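Local atomic coordinates of putative phosphonate binding protein for ABC transporter (PDB entry 5LQ5), a protein that binds inorganic phosphite strongly, and methylphosphonate and phosphate only very weakly, probably as the periplasmic solute-binding component of an ABC transporter. Residues S239-Q242 / I243-F247; L226-V229 / I230-D234; S128-L131 / M132-F136; N262-E265 / I266-L270; K177-W180 / E181-K185. All blocks are in the same frame, centred on the assembly; numbering follows the deposited sequence.

Contact 1. Residues S239-Q242 / I243-F247; sequences SHKQ and ILDMF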
loop_
_atom_site.group_PDB
_atom_site.type_symbol
_atom_site.label_atom_id
_atom_site.label_comp_id
_atom_site.label_asym_id
_atom_site.label_seq_id
_atom_site.Cartn_x
_atom_site.Cartn_y
_atom_site.Cartn_z
ATOM N N SER A 239 1.659 24.097 -3.013
ATOM C CA SER A 239 1.275 23.029 -3.933
ATOM C C SER A 239 1.946 21.702 -3.586
ATOM O O SER A 239 1.348 20.659 -3.772
ATOM C CB SER A 239 1.564 23.413 -5.366
ATOM O OG SER A 239 2.935 23.723 -5.522
ATOM N N HIS A 240 3.160 21.748 -3.065
ATOM C CA HIS A 240 3.849 20.511 -2.658
ATOM C C HIS A 240 3.222 19.942 -1.418
ATOM O O HIS A 240 3.039 18.746 -1.303
ATOM C CB HIS A 240 5.313 20.739 -2.408
ATOM C CG HIS A 240 6.050 21.140 -3.628
ATOM N ND1 HIS A 240 7.422 21.184 -3.698
ATOM C CD2 HIS A 240 5.600 21.435 -4.867
ATOM C CE1 HIS A 240 7.786 21.522 -4.919
ATOM N NE2 HIS A 240 6.699 21.700 -5.640
ATOM N N LYS A 241 2.860 20.846 -0.514
ATOM C CA LYS A 241 2.202 20.474 0.751
ATOM C C LYS A 241 0.904 19.693 0.516
ATOM O O LYS A 241 0.648 18.679 1.176
ATOM C CB LYS A 241 1.913 21.726 1.586
ATOM C CG LYS A 241 1.583 21.452 3.041
ATOM C CD LYS A 241 1.153 22.729 3.760
ATOM C CE LYS A 241 1.089 22.525 5.264
ATOM N NZ LYS A 241 0.150 21.432 5.657
ATOM N N GLN A 242 0.120 20.167 -0.445
ATOM C CA GLN A 242 -1.172 19.565 -0.790
ATOM C C GLN A 242 -0.959 18.129 -1.205
ATOM O O GLN A 242 -1.751 17.255 -0.845
ATOM C CB GLN A 242 -1.843 20.263 -1.962
ATOM C CG GLN A 242 -2.513 21.584 -1.657
ATOM C CD GLN A 242 -3.144 22.186 -2.901
ATOM O OE1 GLN A 242 -3.218 21.539 -3.954
ATOM N NE2 GLN A 242 -3.597 23.430 -2.792
ATOM N N ILE A 243 0.098 17.903 -1.981
ATOM C CA ILE A 243 0.437 16.530 -2.440
ATOM C C ILE A 243 0.925 15.704 -1.256
ATOM O O ILE A 243 0.440 14.595 -1.002
ATOM C CB ILE A 243 1.509 16.553 -3.567
ATOM C CG1 ILE A 243 0.917 17.112 -4.857
ATOM C CG2 ILE A 243 2.052 15.159 -3.860
ATOM C CD1 ILE A 243 1.949 17.739 -5.793
ATOM N N LEU A 244 1.925 16.228 -0.563
ATOM C CA LEU A 244 2.563 15.534 0.578
ATOM C C LEU A 244 1.570 15.157 1.679
ATOM O O LEU A 244 1.607 14.041 2.227
ATOM C CB LEU A 244 3.746 16.333 1.147
ATOM C CG LEU A 244 5.001 16.380 0.249
ATOM C CD1 LEU A 244 5.878 17.565 0.577
ATOM C CD2 LEU A 244 5.814 15.094 0.337
ATOM N N ASP A 245 0.648 16.066 1.962
ATOM C CA ASP A 245 -0.417 15.793 2.963
ATOM C C ASP A 245 -1.313 14.594 2.541
ATOM O O ASP A 245 -1.761 13.805 3.378
ATOM C CB ASP A 245 -1.305 17.016 3.190
ATOM C CG ASP A 245 -0.625 18.129 4.001
ATOM O OD1 ASP A 245 0.474 17.921 4.595
ATOM O OD2 ASP A 245 -1.231 19.227 4.049
ATOM N N MET A 246 -1.536 14.455 1.237
ATOM C CA MET A 246 -2.300 13.306 0.693
ATOM C C MET A 246 -1.577 11.984 0.861
ATOM O O MET A 246 -2.229 10.931 0.808
ATOM C CB MET A 246 -2.625 13.477 -0.789
ATOM C CG MET A 246 -3.578 14.601 -1.137
ATOM S SD MET A 246 -5.291 14.343 -0.697
ATOM C CE MET A 246 -5.765 12.715 -1.304
ATOM N N PHE A 247 -0.250 12.050 1.011
ATOM C CA PHE A 247 0.606 10.861 1.290
ATOM C C PHE A 247 0.941 10.715 2.781
ATOM O O PHE A 247 1.698 9.829 3.167
ATOM C CB PHE A 247 1.922 10.938 0.507
ATOM C CG PHE A 247 1.794 10.641 -0.947
ATOM C CD1 PHE A 247 1.919 9.319 -1.410
ATOM C CD2 PHE A 247 1.539 11.629 -1.855
ATOM C CE1 PHE A 247 1.807 9.034 -2.768
ATOM C CE2 PHE A 247 1.413 11.360 -3.205
ATOM C CZ PHE A 247 1.535 10.048 -3.670
#
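On the short amphipathic helix 238-246, Lys241 and Asp245 form an i to i+4 salt bridge on the outer side. Lys241 NZ lies 3.1 Å from Asp245 OD2 and uses the syn lone pair of that oxygen. The lysine reaches it by running out extended with CG opposite its own backbone N (chi1 -165°), then bending at the last torsion. The same two residues are joined through the backbone, where Asp245 N donates to Lys241 O at 2.7 Å. An asparagine in place of Asp245 would probably leave the ammonium of Lys241 without its charged mate and free to swing into solvent. One residue back along the same turn, Leu244 N bonds to His240 O at 2.9 Å, and Leu244 CG rests 3.4 Å from that same oxygen. Ile243 faces Leu25 and Glu29 of helix 16-34, while the ring of His240 is held by Glu29 OE2 and probably by Asp234 N. Charged side chains outward and aliphatic ones inward are the signature of a surface helix laid against a neighbouring helix.

Contact 2. Residues L226-V229 / I230-D234; sequences LKSV and ILNLD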
loop_
_atom_site.group_PDB
_atom_site.type_symbol
_atom_site.label_atom_id
_atom_site.label_comp_id
_atom_site.label_asym_id
_atom_site.label_seq_id
_atom_site.Cartn_x
_atom_site.Cartn_y
_atom_site.Cartn_z
ATOM N N LEU A 226 13.649 12.996 -12.660
ATOM C CA LEU A 226 12.400 12.487 -12.057
ATOM C C LEU A 226 12.566 12.157 -10.558
ATOM O O LEU A 226 11.774 12.569 -9.704
ATOM C CB LEU A 226 11.933 11.240 -12.845
ATOM C CG LEU A 226 10.739 10.445 -12.269
ATOM C CD1 LEU A 226 9.508 11.313 -12.207
ATOM C CD2 LEU A 226 10.465 9.208 -13.098
ATOM N N LYS A 227 13.624 11.438 -10.249
ATOM C CA LYS A 227 13.922 11.081 -8.861
ATOM C C LYS A 227 14.130 12.353 -8.015
ATOM O O LYS A 227 13.579 12.511 -6.918
ATOM C CB LYS A 227 15.128 10.164 -8.840
ATOM C CG LYS A 227 15.543 9.699 -7.479
ATOM C CD LYS A 227 16.630 8.634 -7.588
ATOM C CE LYS A 227 17.258 8.372 -6.240
ATOM N NZ LYS A 227 18.193 7.202 -6.282
ATOM N N SER A 228 14.874 13.288 -8.591
ATOM C CA SER A 228 15.143 14.595 -7.965
ATOM C C SER A 228 13.869 15.379 -7.655
ATOM O O SER A 228 13.699 15.895 -6.557
ATOM C CB SER A 228 16.070 15.421 -8.864
ATOM O OG SER A 228 16.604 16.512 -8.151
ATOM N N VAL A 229 12.955 15.425 -8.610
ATOM C CA VAL A 229 11.681 16.135 -8.398
ATOM C C VAL A 229 10.926 15.547 -7.210
ATOM O O VAL A 229 10.434 16.254 -6.340
ATOM C CB VAL A 229 10.798 16.120 -9.667
ATOM C CG1 VAL A 229 9.360 16.559 -9.404
ATOM C CG2 VAL A 229 11.444 16.978 -10.747
ATOM N N ILE A 230 10.856 14.228 -7.170
ATOM C CA ILE A 230 10.088 13.552 -6.104
ATOM C C ILE A 230 10.775 13.763 -4.733
ATOM O O ILE A 230 10.125 14.084 -3.742
ATOM C CB ILE A 230 9.883 12.053 -6.436
ATOM C CG1 ILE A 230 8.987 11.895 -7.697
ATOM C CG2 ILE A 230 9.284 11.309 -5.246
ATOM C CD1 ILE A 230 8.903 10.472 -8.245
ATOM N N LEU A 231 12.093 13.607 -4.695
ATOM C CA LEU A 231 12.843 13.778 -3.450
ATOM C C LEU A 231 12.885 15.233 -2.955
ATOM O O LEU A 231 13.099 15.487 -1.770
ATOM C CB LEU A 231 14.269 13.248 -3.618
ATOM C CG LEU A 231 14.394 11.743 -3.827
ATOM C CD1 LEU A 231 15.843 11.394 -4.164
ATOM C CD2 LEU A 231 13.921 10.965 -2.619
ATOM N N ASN A 232 12.689 16.173 -3.865
ATOM C CA ASN A 232 12.790 17.608 -3.512
ATOM C C ASN A 232 11.443 18.280 -3.242
ATOM O O ASN A 232 11.393 19.480 -2.975
ATOM C CB ASN A 232 13.575 18.384 -4.569
ATOM C CG ASN A 232 15.062 18.049 -4.561
ATOM O OD1 ASN A 232 15.649 17.850 -3.524
ATOM N ND2 ASN A 232 15.673 18.047 -5.730
ATOM N N LEU A 233 10.356 17.513 -3.299
ATOM C CA LEU A 233 9.054 18.011 -2.876
ATOM C C LEU A 233 9.159 18.553 -1.440
ATOM O O LEU A 233 9.690 17.918 -0.523
ATOM C CB LEU A 233 7.951 16.953 -2.983
ATOM C CG LEU A 233 7.477 16.585 -4.391
ATOM C CD1 LEU A 233 6.565 15.363 -4.330
ATOM C CD2 LEU A 233 6.770 17.729 -5.091
ATOM N N ASP A 234 8.640 19.753 -1.281
ATOM C CA ASP A 234 8.983 20.674 -0.192
ATOM C C ASP A 234 7.694 21.113 0.519
ATOM O O ASP A 234 6.868 21.853 -0.032
ATOM C CB ASP A 234 9.752 21.873 -0.779
ATOM C CG ASP A 234 10.027 22.975 0.223
ATOM O OD1 ASP A 234 10.013 22.726 1.443
ATOM O OD2 ASP A 234 10.276 24.102 -0.249
#
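Leu226 lies beside Ile230, one helical turn on, both pointing the same way, and their CD1 methyls meet at 4.1 Å. Ile230 places CG1 next to its own backbone N (chi1 -65°), which lays that branch back over the preceding turn, with CG1 3.5 Å from Leu226 O. Lys227 and Leu231 make a similar pair on another side of the helix: Lys227 CG is 3.7 Å from Leu231 CD1, so the lysine's aliphatic stem packs against the leucine. Beneath each pair runs a backbone bond, Ile230 N to Leu226 O at 3.2 Å and Leu231 N to Lys227 O at 2.9 Å. Asn232 N has weak bonds to both Ser228 O and Val229 O. Ile230 also touches Ile81 and Ala82 of strand 79-84; an alanine here would probably leave Leu226 CD1 without its methyl neighbour and open a gap against Ile81 and Ala82. The side-chain contacts are mainly apolar, so packing rather than side-chain hydrogen bonds joins Leu226 to Ile230, while the directed polar bonds belong to the backbone.

Contact 3. Residues S128-L131 / M132-F136; sequences SGRL and MPEYF. With PO3 (phosphite ion), chain B.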
loop_
_atom_site.group_PDB
_atom_site.type_symbol
_atom_site.label_atom_id
_atom_site.label_comp_id
_atom_site.label_asym_id
_atom_site.label_seq_id
_atom_site.Cartn_x
_atom_site.Cartn_y
_atom_site.Cartn_z
ATOM N N SER A 128 0.527 -4.642 4.004
ATOM C CA SER A 128 -0.053 -4.237 5.293
ATOM C C SER A 128 -1.449 -4.791 5.590
ATOM O O SER A 128 -1.890 -4.815 6.734
ATOM C CB SER A 128 -0.057 -2.727 5.398
ATOM O OG SER A 128 -0.978 -2.124 4.505
ATOM N N GLY A 129 -2.099 -5.279 4.541
ATOM C CA GLY A 129 -3.451 -5.804 4.650
ATOM C C GLY A 129 -3.548 -7.309 4.524
ATOM O O GLY A 129 -4.591 -7.877 4.765
ATOM N N ARG A 130 -2.446 -7.957 4.171
ATOM C CA ARG A 130 -2.473 -9.416 4.023
ATOM C C ARG A 130 -1.179 -10.096 4.437
ATOM O O ARG A 130 -1.201 -10.923 5.337
ATOM C CB ARG A 130 -2.863 -9.853 2.614
ATOM C CG ARG A 130 -3.164 -11.340 2.478
ATOM C CD ARG A 130 -1.931 -12.174 2.211
ATOM N NE ARG A 130 -2.246 -13.609 2.294
ATOM C CZ ARG A 130 -2.821 -14.331 1.323
ATOM N NH1 ARG A 130 -3.079 -13.798 0.141
ATOM N NH2 ARG A 130 -3.126 -15.616 1.541
ATOM N N LEU A 131 -0.071 -9.796 3.753
ATOM C CA LEU A 131 1.163 -10.554 3.926
ATOM C C LEU A 131 1.629 -10.506 5.375
ATOM O O LEU A 131 1.864 -11.556 6.014
ATOM C CB LEU A 131 2.258 -10.059 2.984
ATOM C CG LEU A 131 3.516 -10.932 2.980
ATOM C CD1 LEU A 131 3.295 -12.244 2.225
ATOM C CD2 LEU A 131 4.732 -10.157 2.448
ATOM N N MET A 132 1.815 -9.297 5.879
ATOM C CA MET A 132 2.330 -9.154 7.234
ATOM C C MET A 132 1.307 -9.593 8.289
ATOM O O MET A 132 1.670 -10.319 9.202
ATOM C CB MET A 132 2.912 -7.773 7.421
ATOM C CG MET A 132 4.146 -7.522 6.523
ATOM S SD MET A 132 5.464 -8.761 6.563
ATOM C CE MET A 132 5.890 -8.649 8.296
ATOM N N PRO A 133 0.024 -9.214 8.139
ATOM C CA PRO A 133 -0.990 -9.765 9.060
ATOM C C PRO A 133 -1.004 -11.287 9.145
ATOM O O PRO A 133 -1.047 -11.849 10.266
ATOM C CB PRO A 133 -2.295 -9.195 8.503
ATOM C CG PRO A 133 -1.882 -7.813 8.036
ATOM C CD PRO A 133 -0.540 -8.056 7.387
ATOM N N GLU A 134 -0.928 -11.962 7.995
ATOM C CA GLU A 134 -0.883 -13.432 7.973
ATOM C C GLU A 134 0.384 -13.980 8.671
ATOM O O GLU A 134 0.312 -14.941 9.445
ATOM C CB GLU A 134 -1.023 -14.016 6.559
ATOM C CG GLU A 134 -1.186 -15.536 6.587
ATOM C CD GLU A 134 -1.676 -16.186 5.297
ATOM O OE1 GLU A 134 -1.850 -15.509 4.273
ATOM O OE2 GLU A 134 -1.860 -17.425 5.316
ATOM N N TYR A 135 1.526 -13.377 8.357
ATOM C CA TYR A 135 2.780 -13.718 9.023
ATOM C C TYR A 135 2.650 -13.661 10.547
ATOM O O TYR A 135 3.050 -14.594 11.246
ATOM C CB TYR A 135 3.908 -12.796 8.510
ATOM C CG TYR A 135 5.274 -13.022 9.072
ATOM C CD1 TYR A 135 6.048 -14.100 8.647
ATOM C CD2 TYR A 135 5.830 -12.108 9.936
ATOM C CE1 TYR A 135 7.327 -14.281 9.142
ATOM C CE2 TYR A 135 7.104 -12.256 10.426
ATOM C CZ TYR A 135 7.847 -13.336 10.019
ATOM O OH TYR A 135 9.106 -13.459 10.518
ATOM N N PHE A 136 2.101 -12.567 11.049
ATOM C CA PHE A 136 1.943 -12.370 12.509
ATOM C C PHE A 136 0.919 -13.316 13.125
ATOM O O PHE A 136 1.142 -13.901 14.203
ATOM C CB PHE A 136 1.646 -10.929 12.860
ATOM C CG PHE A 136 2.738 -9.960 12.479
ATOM C CD1 PHE A 136 4.065 -10.162 12.857
ATOM C CD2 PHE A 136 2.421 -8.849 11.725
ATOM C CE1 PHE A 136 5.048 -9.251 12.485
ATOM C CE2 PHE A 136 3.394 -7.937 11.351
ATOM C CZ PHE A 136 4.713 -8.130 11.726
HETATM P P PO3 B . 0.148 -2.390 0.790
HETATM O O1 PO3 B . 0.542 -2.332 2.303
HETATM O O2 PO3 B . 0.937 -3.475 -0.051
HETATM O O3 PO3 B . -1.390 -2.539 0.615
#
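Arg130 meets Glu134 one turn further along helix 127-139, and its side chain can be followed outward atom by atom. From CB the chain leaves with CG opposite the backbone N (chi1 -169°) and bends at the second torsion, bringing CD to 3.9 Å from Glu134 OE1. The next atom, NE, donates to that oxygen at 2.8 Å, and at the tip NH2 donates to it as well, at 3.0 Å. The grip is thus side-on, two nitrogens on one oxygen, with guanidinium and carboxylate planes only 8° apart. NH1 turns instead to Glu124 O, which further fixes the rotation of the group. The helix is the crossover of a beta-alpha-beta unit between strands 119-121 and 153-154, and its N-terminal end faces the phosphite, as in other periplasmic binding proteins that receive oxyanions at helix ends. There Ser128 OG, placed between its backbone N and carbonyl carbon (chi1 69°), donates to phosphite O1 at 2.7 Å, and Ser128 N donates to the same oxygen at 2.9 Å. The ion is also bonded by Tyr46, Ser126, Thr127 and His158. A wider pi-type turn at 128-131 leads into Pro133, whose nitrogen has no hydrogen to give to the turn before; its CG packs 3.3 Å from Ser128 O.

Contact 4. Residues N262-E265 / I266-L270; sequences NIEE and IGRKL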
loop_
_atom_site.group_PDB
_atom_site.type_symbol
_atom_site.label_atom_id
_atom_site.label_comp_id
_atom_site.label_asym_id
_atom_site.label_seq_id
_atom_site.Cartn_x
_atom_site.Cartn_y
_atom_site.Cartn_z
ATOM N N ASN A 262 13.442 -8.761 3.203
ATOM C CA ASN A 262 12.590 -9.428 4.210
ATOM C C ASN A 262 11.161 -9.632 3.671
ATOM O O ASN A 262 10.583 -10.704 3.815
ATOM C CB ASN A 262 12.589 -8.641 5.518
ATOM C CG ASN A 262 11.673 -9.228 6.555
ATOM O OD1 ASN A 262 11.918 -10.319 7.111
ATOM N ND2 ASN A 262 10.590 -8.526 6.817
ATOM N N ILE A 263 10.630 -8.627 2.961
ATOM C CA ILE A 263 9.299 -8.809 2.367
ATOM C C ILE A 263 9.328 -9.938 1.334
ATOM O O ILE A 263 8.444 -10.785 1.298
ATOM C CB ILE A 263 8.800 -7.508 1.713
ATOM C CG1 ILE A 263 8.557 -6.410 2.755
ATOM C CG2 ILE A 263 7.521 -7.751 0.886
ATOM C CD1 ILE A 263 7.641 -6.736 3.898
ATOM N N GLU A 264 10.375 -9.947 0.507
ATOM C CA GLU A 264 10.510 -11.001 -0.497
ATOM C C GLU A 264 10.556 -12.376 0.164
ATOM O O GLU A 264 9.892 -13.300 -0.282
ATOM C CB GLU A 264 11.738 -10.794 -1.416
ATOM C CG GLU A 264 11.782 -11.779 -2.579
ATOM C CD GLU A 264 12.815 -11.490 -3.649
ATOM O OE1 GLU A 264 13.596 -10.511 -3.549
ATOM O OE2 GLU A 264 12.797 -12.263 -4.654
ATOM N N GLU A 265 11.348 -12.490 1.223
ATOM C CA GLU A 265 11.495 -13.801 1.918
ATOM C C GLU A 265 10.202 -14.284 2.552
ATOM O O GLU A 265 9.846 -15.460 2.469
ATOM C CB GLU A 265 12.600 -13.701 2.977
ATOM C CG GLU A 265 13.977 -13.576 2.306
ATOM C CD GLU A 265 15.110 -13.308 3.287
ATOM O OE1 GLU A 265 14.852 -13.067 4.490
ATOM O OE2 GLU A 265 16.275 -13.358 2.847
ATOM N N ILE A 266 9.490 -13.354 3.172
ATOM C CA ILE A 266 8.173 -13.650 3.744
ATOM C C ILE A 266 7.197 -14.056 2.621
ATOM O O ILE A 266 6.457 -15.025 2.758
ATOM C CB ILE A 266 7.653 -12.510 4.651
ATOM C CG1 ILE A 266 8.559 -12.336 5.897
ATOM C CG2 ILE A 266 6.193 -12.765 5.048
ATOM C CD1 ILE A 266 8.212 -11.176 6.813
ATOM N N GLY A 267 7.201 -13.296 1.524
ATOM C CA GLY A 267 6.423 -13.637 0.318
ATOM C C GLY A 267 6.687 -15.060 -0.181
ATOM O O GLY A 267 5.767 -15.804 -0.527
ATOM N N ARG A 268 7.968 -15.439 -0.239
ATOM C CA ARG A 268 8.282 -16.794 -0.682
ATOM C C ARG A 268 7.710 -17.851 0.266
ATOM O O ARG A 268 7.154 -18.863 -0.163
ATOM C CB ARG A 268 9.781 -16.995 -0.769
ATOM C CG ARG A 268 10.455 -16.232 -1.887
ATOM C CD ARG A 268 11.942 -16.550 -1.888
ATOM N NE ARG A 268 12.624 -15.662 -2.806
ATOM C CZ ARG A 268 13.947 -15.571 -2.916
ATOM N NH1 ARG A 268 14.751 -16.390 -2.229
ATOM N NH2 ARG A 268 14.475 -14.678 -3.740
ATOM N N LYS A 269 7.877 -17.607 1.565
ATOM C CA LYS A 269 7.438 -18.570 2.568
ATOM C C LYS A 269 5.928 -18.777 2.543
ATOM O O LYS A 269 5.434 -19.872 2.746
ATOM C CB LYS A 269 7.857 -18.129 3.953
ATOM C CG LYS A 269 7.827 -19.285 4.961
ATOM C CD LYS A 269 8.297 -18.824 6.315
ATOM C CE LYS A 269 7.247 -17.974 6.977
ATOM N NZ LYS A 269 6.307 -18.879 7.710
ATOM N N LEU A 270 5.203 -17.703 2.232
ATOM C CA LEU A 270 3.732 -17.773 2.149
ATOM C C LEU A 270 3.205 -18.020 0.724
ATOM O O LEU A 270 2.001 -17.932 0.465
ATOM C CB LEU A 270 3.144 -16.494 2.747
ATOM C CG LEU A 270 3.260 -16.371 4.280
ATOM C CD1 LEU A 270 2.685 -15.040 4.720
ATOM C CD2 LEU A 270 2.589 -17.491 5.044
HETATM O O HOH W 1 11.265 -14.492 -5.016
#
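Glu264 OE2 is gripped by two donors, a water at 2.7 Å and Arg268 NH2 at 3.1 Å. The same water accepts from Arg268 NE at 2.8 Å, so the arginine reaches one oxygen both directly and through a bridge. NH2 comes from above the carboxylate, 74° out of its plane, and the two flat groups stand nearly perpendicular. Arg268 is extended from CG to NE after starting beside its own backbone N (chi1 -70°), which carries it back along the helix to the glutamate. Glu265 turns to Lys261 instead. On another face, Ile266 CD1 lies 3.6 Å from Asn262 ND2, while Ile266 also packs on Leu131, Met132 and Tyr135 of helix 127-139. Gly267 N bonds to Ile263 O at 2.8 Å, and this residue brings no side chain to its buried place. With a steep direct bond supplemented by water, and the arginine exposed, the salt bridge is probably a modest, solvent-screened one, while buried apolar side chains such as Ile266 pack helix 261-269 on helix 127-139.

Contact 5. Residues K177-W180 / E181-K185; sequences KQVW and ENNLK
Lys177 NZ and Glu181 OE2 form a salt bridge of 2.7 Å at the start of helix 177-186. The ammonium meets the oxygen on its syn side, only 16° out of the carboxylate plane. The extended lysine chain brings CE to 3.2 Å from Glu181 OE2, and the bend at the last torsion (chi4 -80°) turns NZ to the oxygen. Val179 O is gripped twice: Asn183 N and Asn183 ND2 each donate to it at 3.0 Å, from opposite faces of the carbonyl plane. The side-chain nitrogen arrives well above that plane and has a second partner in Asp159 OD1, which fixes the turn of the amide. Gln178 NE2 makes only a weak bond to Asn182 OD1, 3.4 Å long; the asparagine's own ND2 is bonded to Asn248. On the buried side of the helix the packing is apolar. Leu184 CD2 meets the Trp180 indole obliquely, near its NE1-CE2 rim, 3.7 Å from CE2. The ring also touches Val93 and Val95 of strand 92-97 and Leu194 of strand 194-199. The helix follows directly on strand 172-176, and its indole side lies on neighbouring strands, an alpha/beta layering characteristic of the lobes of periplasmic binding proteins.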
loop_
_atom_site.group_PDB
_atom_site.type_symbol
_atom_site.label_atom_id
_atom_site.label_comp_id
_atom_site.label_asym_id
_atom_site.label_seq_id
_atom_site.Cartn_x
_atom_site.Cartn_y
_atom_site.Cartn_z
ATOM N N LYS A 177 -2.002 0.989 8.878
ATOM C CA LYS A 177 -2.274 1.781 10.124
ATOM C C LYS A 177 -2.551 3.265 9.796
ATOM O O LYS A 177 -3.410 3.901 10.408
ATOM C CB LYS A 177 -1.101 1.666 11.104
ATOM C CG LYS A 177 -1.226 2.567 12.342
ATOM C CD LYS A 177 -0.189 2.124 13.368
ATOM C CE LYS A 177 -0.283 2.917 14.667
ATOM N NZ LYS A 177 0.385 4.231 14.526
ATOM N N GLN A 178 -1.829 3.804 8.810
ATOM C CA GLN A 178 -2.067 5.196 8.340
ATOM C C GLN A 178 -3.486 5.415 7.798
ATOM O O GLN A 178 -4.116 6.418 8.045
ATOM C CB GLN A 178 -1.035 5.618 7.279
ATOM C CG GLN A 178 -1.015 7.106 6.996
ATOM C CD GLN A 178 -0.487 7.909 8.179
ATOM O OE1 GLN A 178 0.648 7.717 8.591
ATOM N NE2 GLN A 178 -1.314 8.807 8.727
ATOM N N VAL A 179 -3.989 4.434 7.067
ATOM C CA VAL A 179 -5.329 4.512 6.505
ATOM C C VAL A 179 -6.366 4.467 7.639
ATOM O O VAL A 179 -7.348 5.195 7.622
ATOM C CB VAL A 179 -5.602 3.416 5.443
ATOM C CG1 VAL A 179 -7.066 3.391 5.035
ATOM C CG2 VAL A 179 -4.761 3.656 4.191
ATOM N N TRP A 180 -6.134 3.598 8.614
ATOM C CA TRP A 180 -6.991 3.490 9.785
ATOM C C TRP A 180 -7.077 4.854 10.497
ATOM O O TRP A 180 -8.166 5.377 10.758
ATOM C CB TRP A 180 -6.457 2.432 10.731
ATOM C CG TRP A 180 -7.004 2.487 12.127
ATOM C CD1 TRP A 180 -6.302 2.802 13.265
ATOM C CD2 TRP A 180 -8.351 2.215 12.542
ATOM N NE1 TRP A 180 -7.139 2.738 14.363
ATOM C CE2 TRP A 180 -8.397 2.376 13.947
ATOM C CE3 TRP A 180 -9.524 1.843 11.865
ATOM C CZ2 TRP A 180 -9.579 2.190 14.687
ATOM C CZ3 TRP A 180 -10.700 1.670 12.601
ATOM C CH2 TRP A 180 -10.712 1.850 14.005
ATOM N N GLU A 181 -5.914 5.450 10.729
ATOM C CA GLU A 181 -5.866 6.794 11.388
ATOM C C GLU A 181 -6.531 7.907 10.580
ATOM O O GLU A 181 -7.223 8.740 11.141
ATOM C CB GLU A 181 -4.425 7.157 11.748
ATOM C CG GLU A 181 -3.883 6.278 12.864
ATOM C CD GLU A 181 -2.383 6.381 13.064
ATOM O OE1 GLU A 181 -1.726 7.233 12.424
ATOM O OE2 GLU A 181 -1.854 5.590 13.878
ATOM N N ASN A 182 -6.305 7.929 9.271
ATOM C CA ASN A 182 -6.972 8.900 8.364
ATOM C C ASN A 182 -8.487 8.822 8.421
ATOM O O ASN A 182 -9.173 9.829 8.391
ATOM C CB ASN A 182 -6.541 8.705 6.907
ATOM C CG ASN A 182 -5.120 9.109 6.673
ATOM O OD1 ASN A 182 -4.435 9.567 7.582
ATOM N ND2 ASN A 182 -4.650 8.904 5.458
ATOM N N ASN A 183 -8.996 7.605 8.478
ATOM C CA ASN A 183 -10.454 7.380 8.521
ATOM C C ASN A 183 -11.051 7.788 9.871
ATOM O O ASN A 183 -12.112 8.379 9.946
ATOM C CB ASN A 183 -10.796 5.944 8.200
ATOM C CG ASN A 183 -10.935 5.723 6.746
ATOM O OD1 ASN A 183 -11.979 5.991 6.205
ATOM N ND2 ASN A 183 -9.883 5.248 6.090
ATOM N N LEU A 184 -10.320 7.472 10.920
ATOM C CA LEU A 184 -10.705 7.765 12.303
ATOM C C LEU A 184 -10.903 9.249 12.574
ATOM O O LEU A 184 -11.716 9.641 13.403
ATOM C CB LEU A 184 -9.633 7.222 13.227
ATOM C CG LEU A 184 -9.989 6.750 14.618
ATOM C CD1 LEU A 184 -11.318 6.005 14.669
ATOM C CD2 LEU A 184 -8.834 5.863 15.065
ATOM N N LYS A 185 -10.135 10.056 11.861
ATOM C CA LYS A 185 -10.136 11.510 12.059
ATOM C C LYS A 185 -10.987 12.255 11.082
ATOM O O LYS A 185 -11.726 13.158 11.459
ATOM C CB LYS A 185 -8.710 12.033 12.034
ATOM C CG LYS A 185 -7.886 11.409 13.146
ATOM C CD LYS A 185 -8.711 11.237 14.421
ATOM C CE LYS A 185 -7.854 10.987 15.630
ATOM N NZ LYS A 185 -7.473 12.277 16.257
#

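Overall arrangement
All five contacts are local, lying on single helices and, in contact 2, running on into the loop that follows. They stand in series along the chain; none nests within or crosses another, and none closes a long loop. From the N terminus, contact 3 comes first, at the phosphite, followed by contact 5 after strand 172-176; both helices are associated with the five-stranded sheet. Contacts 2 and 1 follow on successive helices beside helix 16-34, and they touch where Leu244 CD1 packs 4.0 Å from Leu233 C. Contact 4 comes last and returns to contact 3, with Ile266 CD1 3.7 Å from Met132 SD. Contacts 2 and 3, by comparison, have centres about 31 Å apart, on opposite sides of the chain's centre.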